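Kinesin-like protein KAR3 (Saccharomyces cerevisiae, PDB 1F9V) probably works as a microtubule motor of the kinesin family, hydrolysing ATP to drive movement. Local coordinates at residues R6-I11 with K311-V316. The protein carries 2 engineered substitutions. Sequence-based numbering, arbitrary orientation.
With ADP (adenosine-5'-diphosphate), chain D; ADP (adenosine-5'-diphosphate), chain C.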
loop_
_atom_site.group_PDB
_atom_site.type_symbol
_atom_site.label_atom_id
_atom_site.label_comp_id
_atom_site.label_asym_id
_atom_site.label_seq_id
_atom_site.Cartn_x
_atom_site.Cartn_y
_atom_site.Cartn_z
ATOM N N ARG A 6 7.189 7.608 -2.384
ATOM C CA ARG A 6 8.205 7.151 -1.445
ATOM C C ARG A 6 8.064 5.654 -1.291
ATOM O O ARG A 6 6.982 5.098 -1.477
ATOM C CB ARG A 6 8.042 7.836 -0.100
ATOM C CG ARG A 6 8.188 9.323 -0.217
ATOM C CD ARG A 6 9.195 9.868 0.749
ATOM N NE ARG A 6 8.917 11.261 1.102
ATOM C CZ ARG A 6 8.650 12.234 0.236
ATOM N NH1 ARG A 6 8.613 11.993 -1.070
ATOM N NH2 ARG A 6 8.425 13.463 0.684
ATOM N N VAL A 7 9.169 5.002 -0.957
ATOM C CA VAL A 7 9.187 3.563 -0.794
ATOM C C VAL A 7 9.791 3.155 0.546
ATOM O O VAL A 7 10.878 3.608 0.903
ATOM C CB VAL A 7 10.012 2.910 -1.926
ATOM C CG1 VAL A 7 10.011 1.399 -1.769
ATOM C CG2 VAL A 7 9.443 3.328 -3.286
ATOM N N TYR A 8 9.064 2.323 1.288
ATOM C CA TYR A 8 9.534 1.801 2.574
ATOM C C TYR A 8 9.610 0.285 2.453
ATOM O O TYR A 8 8.786 -0.338 1.775
ATOM C CB TYR A 8 8.556 2.097 3.715
ATOM C CG TYR A 8 8.399 3.541 4.123
ATOM C CD1 TYR A 8 9.241 4.539 3.635
ATOM C CD2 TYR A 8 7.393 3.907 5.015
ATOM C CE1 TYR A 8 9.081 5.870 4.034
ATOM C CE2 TYR A 8 7.226 5.224 5.415
ATOM C CZ TYR A 8 8.064 6.198 4.925
ATOM O OH TYR A 8 7.874 7.503 5.328
ATOM N N CYS A 9 10.604 -0.312 3.098
ATOM C CA CYS A 9 10.724 -1.760 3.103
ATOM C C CYS A 9 10.541 -2.185 4.557
ATOM O O CYS A 9 10.980 -1.478 5.468
ATOM C CB CYS A 9 12.106 -2.194 2.607
ATOM S SG CYS A 9 12.445 -3.973 2.811
ATOM N N ARG A 10 9.871 -3.308 4.787
ATOM C CA ARG A 10 9.701 -3.793 6.149
ATOM C C ARG A 10 9.987 -5.277 6.248
ATOM O O ARG A 10 9.366 -6.092 5.562
ATOM C CB ARG A 10 8.291 -3.540 6.676
ATOM C CG ARG A 10 8.114 -4.087 8.093
ATOM C CD ARG A 10 6.667 -4.071 8.571
ATOM N NE ARG A 10 6.605 -4.152 10.026
ATOM C CZ ARG A 10 5.504 -3.949 10.741
ATOM N NH1 ARG A 10 4.357 -3.652 10.134
ATOM N NH2 ARG A 10 5.549 -4.024 12.063
ATOM N N ILE A 11 10.941 -5.624 7.107
ATOM C CA ILE A 11 11.294 -7.018 7.330
ATOM C C ILE A 11 10.509 -7.461 8.559
ATOM O O ILE A 11 10.657 -6.879 9.636
ATOM C CB ILE A 11 12.811 -7.189 7.624
ATOM C CG1 ILE A 11 13.636 -6.610 6.471
ATOM C CG2 ILE A 11 13.142 -8.668 7.829
ATOM C CD1 ILE A 11 15.062 -6.270 6.843
ATOM N N LYS A 311 -0.048 11.908 -2.951
ATOM C CA LYS A 311 1.140 11.331 -2.324
ATOM C C LYS A 311 0.993 9.824 -2.262
ATOM O O LYS A 311 -0.014 9.310 -1.785
ATOM C CB LYS A 311 1.319 11.898 -0.920
ATOM C CG LYS A 311 1.447 13.404 -0.906
ATOM C CD LYS A 311 1.518 13.936 0.512
ATOM C CE LYS A 311 1.718 15.436 0.519
ATOM N NZ LYS A 311 2.845 15.815 1.419
ATOM N N THR A 312 2.006 9.117 -2.748
ATOM C CA THR A 312 1.966 7.666 -2.765
ATOM C C THR A 312 3.110 7.043 -1.985
ATOM O O THR A 312 4.242 7.511 -2.052
ATOM C CB THR A 312 2.016 7.149 -4.213
ATOM O OG1 THR A 312 0.807 7.530 -4.882
ATOM C CG2 THR A 312 2.161 5.629 -4.246
ATOM N N LEU A 313 2.790 5.987 -1.245
ATOM C CA LEU A 313 3.782 5.261 -0.467
ATOM C C LEU A 313 3.699 3.784 -0.827
ATOM O O LEU A 313 2.643 3.164 -0.696
ATOM C CB LEU A 313 3.532 5.431 1.036
ATOM C CG LEU A 313 4.284 4.449 1.947
ATOM C CD1 LEU A 313 5.790 4.648 1.791
ATOM C CD2 LEU A 313 3.859 4.664 3.398
ATOM N N MET A 314 4.807 3.233 -1.310
ATOM C CA MET A 314 4.866 1.813 -1.639
ATOM C C MET A 314 5.507 1.178 -0.407
ATOM O O MET A 314 6.583 1.590 0.021
ATOM C CB MET A 314 5.731 1.564 -2.880
ATOM C CG MET A 314 5.364 2.432 -4.089
ATOM S SD MET A 314 3.680 2.141 -4.708
ATOM C CE MET A 314 3.748 0.326 -5.072
ATOM N N PHE A 315 4.829 0.194 0.163
ATOM C CA PHE A 315 5.293 -0.490 1.362
ATOM C C PHE A 315 5.649 -1.934 1.005
ATOM O O PHE A 315 4.766 -2.777 0.863
ATOM C CB PHE A 315 4.172 -0.451 2.411
ATOM C CG PHE A 315 4.661 -0.456 3.823
ATOM C CD1 PHE A 315 5.072 -1.644 4.416
ATOM C CD2 PHE A 315 4.714 0.717 4.563
ATOM C CE1 PHE A 315 5.534 -1.664 5.737
ATOM C CE2 PHE A 315 5.172 0.709 5.882
ATOM C CZ PHE A 315 5.582 -0.487 6.469
ATOM N N VAL A 316 6.942 -2.221 0.867
ATOM C CA VAL A 316 7.368 -3.565 0.496
ATOM C C VAL A 316 7.731 -4.442 1.690
ATOM O O VAL A 316 8.712 -4.202 2.399
ATOM C CB VAL A 316 8.538 -3.513 -0.510
ATOM C CG1 VAL A 316 8.965 -4.920 -0.898
ATOM C CG2 VAL A 316 8.102 -2.746 -1.756
HETATM P PB ADP D . 9.936 15.926 3.872
HETATM O O1B ADP D . 10.822 16.622 2.890
HETATM O O2B ADP D . 9.504 14.451 3.329
HETATM O O3B ADP D . 10.587 15.832 5.212
HETATM P PA ADP D . 7.151 16.519 3.316
HETATM O O1A ADP D . 6.505 17.840 3.213
HETATM O O2A ADP D . 7.354 15.899 1.992
HETATM O O3A ADP D . 8.575 16.690 3.991
HETATM O "O5'" ADP D . 6.375 15.552 4.342
HETATM C "C5'" ADP D . 7.002 15.199 5.579
HETATM C "C4'" ADP D . 6.586 13.817 6.080
HETATM O "O4'" ADP D . 5.307 13.360 5.571
HETATM C "C3'" ADP D . 7.604 12.746 5.750
HETATM O "O3'" ADP D . 8.649 12.633 6.729
HETATM C "C2'" ADP D . 6.788 11.486 5.608
HETATM O "O2'" ADP D . 6.678 10.759 6.844
HETATM C "C1'" ADP D . 5.459 12.003 5.063
HETATM N N9 ADP D . 5.368 11.878 3.548
HETATM C C8 ADP D . 5.349 12.877 2.646
HETATM N N7 ADP D . 5.240 12.359 1.409
HETATM C C5 ADP D . 5.183 11.047 1.507
HETATM C C6 ADP D . 5.061 9.961 0.613
HETATM N N6 ADP D . 4.967 10.169 -0.715
HETATM N N1 ADP D . 5.039 8.673 1.094
HETATM C C2 ADP D . 5.127 8.403 2.416
HETATM N N3 ADP D . 5.238 9.431 3.280
HETATM C C4 ADP D . 5.270 10.735 2.884
HETATM P PB ADP C . 0.662 -11.603 4.031
HETATM O O1B ADP C . 1.751 -10.855 3.352
HETATM O O2B ADP C . -0.636 -10.673 4.208
HETATM O O3B ADP C . 0.340 -12.865 3.318
HETATM P PA ADP C . 0.341 -11.808 6.896
HETATM O O1A ADP C . 0.309 -10.407 7.316
HETATM O O2A ADP C . -1.025 -12.316 6.795
HETATM O O3A ADP C . 1.088 -11.931 5.512
HETATM O "O5'" ADP C . 1.106 -12.697 7.959
HETATM C "C5'" ADP C . 2.246 -13.537 7.769
HETATM C "C4'" ADP C . 2.520 -14.129 9.184
HETATM O "O4'" ADP C . 3.548 -13.317 9.765
HETATM C "C3'" ADP C . 1.322 -14.006 10.147
HETATM O "O3'" ADP C . 1.217 -15.128 11.038
HETATM C "C2'" ADP C . 1.562 -12.716 10.913
HETATM O "O2'" ADP C . 0.883 -12.666 12.180
HETATM C "C1'" ADP C . 3.082 -12.651 10.963
HETATM N N9 ADP C . 3.608 -11.252 10.907
HETATM C C8 ADP C . 3.713 -10.526 9.776
HETATM N N7 ADP C . 4.240 -9.351 10.056
HETATM C C5 ADP C . 4.480 -9.295 11.341
HETATM C C6 ADP C . 5.022 -8.352 12.200
HETATM N N6 ADP C . 5.433 -7.173 11.721
HETATM N N1 ADP C . 5.133 -8.622 13.537
HETATM C C2 ADP C . 4.732 -9.800 14.058
HETATM N N3 ADP C . 4.210 -10.730 13.235
HETATM C C4 ADP C . 4.069 -10.524 11.899
#
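Two N-H groups grip the carbonyl oxygen of Thr-312: Arg-6 N at 3.0 Å and, from the adenine of an ADP in a pocket apart from the P-loop, N6 at 3.1 Å. Four further backbone bonds continue that ladder, from Met-314 N on Arg-6 O to Arg-10 N on Val-316 O (2.8 Å). Arg-6 lays CB and CG along this adenine, CG 3.3 Å from C6; a bend at chi2 (-128°) then carries the guanidinium over N7, and NH2 hydrogen-bonds the phosphate oxygen O2B at 3.0 Å. Cut back to an alanine, this residue would probably leave that phosphate without its arginine mate and uncover the base from C6 to N7. The strands run parallel in the central sheet of the kinesin motor domain, a P-loop NTPase fold; helix 325-338 packs on the face of Val-7, Met-314 and Val-316, helix 66-77 on that of Leu-313 and Phe-315. There Leu-313 CD1 sits over the centre of the Tyr-8 ring in a CH-pi contact, 3.7 Å from the centroid, while Phe-315 CE2 meets that ring's edge. Phe-315 CE1 touches Arg-10 CB at 3.5 Å; the extended Arg-10 chain carries its guanidinium to Asn-66, Thr-101 and Asp-64 O, one face under N6 of the P-loop ADP, offset toward the rim.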